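Local atomic coordinates of glutathione S-transferase (Agrobacterium tumefaciens, PDB entry 2YCD), a protein that probably conjugates glutathione to electrophilic compounds, consistent with a detoxifying role in this soil bacterium, and binds S-(p-nitrobenzyl)glutathione. Residues I89-H92 / I93-H97. Residues are numbered along the deposited sequence; the frame is centred on the assembly and turned at random. Where two conformers were deposited one is given.
Sequences IVMH and IAQHH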
loop_
_atom_site.group_PDB
_atom_site.type_symbol
_atom_site.label_atom_id
_atom_site.label_comp_id
_atom_site.label_asym_id
_atom_site.label_seq_id
_atom_site.Cartn_x
_atom_site.Cartn_y
_atom_site.Cartn_z
ATOM N N ILE A 89 -1.455 10.400 -4.023
ATOM C CA ILE A 89 -1.982 11.761 -4.099
ATOM C C ILE A 89 -1.528 12.548 -2.867
ATOM O O ILE A 89 -1.005 13.664 -2.980
ATOM C CB ILE A 89 -3.522 11.749 -4.259
ATOM C CG1 ILE A 89 -3.921 11.129 -5.611
ATOM C CG2 ILE A 89 -4.071 13.190 -4.163
ATOM C CD1 ILE A 89 -5.407 10.742 -5.670
ATOM N N VAL A 90 -1.688 11.953 -1.690
ATOM C CA VAL A 90 -1.141 12.538 -0.470
ATOM C C VAL A 90 0.366 12.748 -0.578
ATOM O O VAL A 90 0.854 13.836 -0.248
ATOM C CB VAL A 90 -1.535 11.714 0.761
ATOM C CG1 VAL A 90 -0.777 12.174 1.998
ATOM C CG2 VAL A 90 -3.059 11.802 0.989
ATOM N N MET A 91 1.094 11.773 -1.128
ATOM C CA MET A 91 2.536 11.933 -1.322
ATOM C C MET A 91 2.861 13.161 -2.171
ATOM O O MET A 91 3.723 13.967 -1.826
ATOM C CB MET A 91 3.129 10.679 -1.973
ATOM C CG MET A 91 4.643 10.716 -2.065
ATOM S SD MET A 91 5.431 10.552 -0.455
ATOM C CE MET A 91 5.439 8.774 -0.282
ATOM N N HIS A 92 2.171 13.296 -3.298
ATOM C CA HIS A 92 2.399 14.420 -4.206
ATOM C C HIS A 92 2.146 15.769 -3.550
ATOM O O HIS A 92 2.956 16.704 -3.695
ATOM C CB HIS A 92 1.541 14.264 -5.470
ATOM C CG HIS A 92 1.661 15.406 -6.435
ATOM N ND1 HIS A 92 2.782 15.608 -7.210
ATOM C CD2 HIS A 92 0.802 16.406 -6.740
ATOM C CE1 HIS A 92 2.600 16.675 -7.970
ATOM N NE2 HIS A 92 1.414 17.184 -7.697
ATOM N N ILE A 93 1.038 15.875 -2.835
ATOM C CA ILE A 93 0.719 17.090 -2.090
ATOM C C ILE A 93 1.832 17.390 -1.078
ATOM O O ILE A 93 2.302 18.535 -0.976
ATOM C CB ILE A 93 -0.647 16.940 -1.385
ATOM C CG1 ILE A 93 -1.760 16.824 -2.436
ATOM C CG2 ILE A 93 -0.932 18.149 -0.455
ATOM C CD1 ILE A 93 -3.093 16.244 -1.912
ATOM N N ALA A 94 2.261 16.365 -0.351
ATOM C CA ALA A 94 3.279 16.514 0.685
ATOM C C ALA A 94 4.660 16.862 0.125
ATOM O O ALA A 94 5.479 17.460 0.831
ATOM C CB ALA A 94 3.375 15.237 1.505
ATOM N N GLN A 95 4.937 16.472 -1.119
ATOM C CA GLN A 95 6.254 16.706 -1.717
ATOM C C GLN A 95 6.393 18.138 -2.234
ATOM O O GLN A 95 7.509 18.644 -2.374
ATOM C CB GLN A 95 6.529 15.708 -2.856
ATOM C CG GLN A 95 6.702 14.242 -2.432
ATOM C CD GLN A 95 8.088 13.915 -1.880
ATOM O OE1 GLN A 95 8.976 14.762 -1.855
ATOM N NE2 GLN A 95 8.269 12.673 -1.431
ATOM N N HIS A 96 5.275 18.797 -2.521
ATOM C CA HIS A 96 5.332 20.099 -3.178
ATOM C C HIS A 96 4.805 21.251 -2.336
ATOM O O HIS A 96 4.720 22.389 -2.797
ATOM C CB HIS A 96 4.660 20.035 -4.544
ATOM C CG HIS A 96 5.402 19.177 -5.518
ATOM N ND1 HIS A 96 5.029 17.882 -5.805
ATOM C CD2 HIS A 96 6.523 19.416 -6.235
ATOM C CE1 HIS A 96 5.879 17.367 -6.676
ATOM N NE2 HIS A 96 6.794 18.277 -6.954
ATOM N N HIS A 97 4.463 20.946 -1.091
ATOM C CA HIS A 97 4.110 21.956 -0.109
ATOM C C HIS A 97 4.939 21.703 1.143
ATOM O O HIS A 97 5.667 20.711 1.219
ATOM C CB HIS A 97 2.614 21.870 0.231
ATOM C CG HIS A 97 1.708 22.142 -0.927
ATOM N ND1 HIS A 97 1.180 23.392 -1.183
ATOM C CD2 HIS A 97 1.222 21.327 -1.894
ATOM C CE1 HIS A 97 0.414 23.333 -2.257
ATOM N NE2 HIS A 97 0.423 22.092 -2.708
#
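H96 and H92, one turn apart in helix 86-96, meet through an imidazole and a main-chain carbonyl. H92 O accepts a hydrogen bond from H96 ND1 (3.2 Å), with weak additional bonds from the amides of Q95 and H96. The donor stands 19° out of the carbonyl plane, while the oxygen lies near the plane of the H96 ring. CG of H96 sits beside its backbone N (chi1 -67°), which swings the ring back over the preceding turn. The two imidazoles approach obliquely, planes 55° apart, with H92 CE1 3.5 Å from H96 ND1.

Earlier backbone bonds are regular, I93 N to I89 O (3.0 Å) and A94 N to V90 O (2.9 Å). The turn belongs to helix 86-96, which follows strand 81-84 in the thioredoxin-like glutathione-binding domain. The apolar packing faces helix 35-45: I93 CD1 lies 3.9 Å from I89 CG2, V38 lies against I89, and L42 and V45 against I93.

M91 and Q95 run side by side; in one of the two deposited conformers of M91, Q95 NE2 may make a weak, doubtful hydrogen bond to M91 SD (3.7 Å). OE1 of Q95 is held by R108. Beyond M91 and H92 lie F116 and A109 of the second subunit.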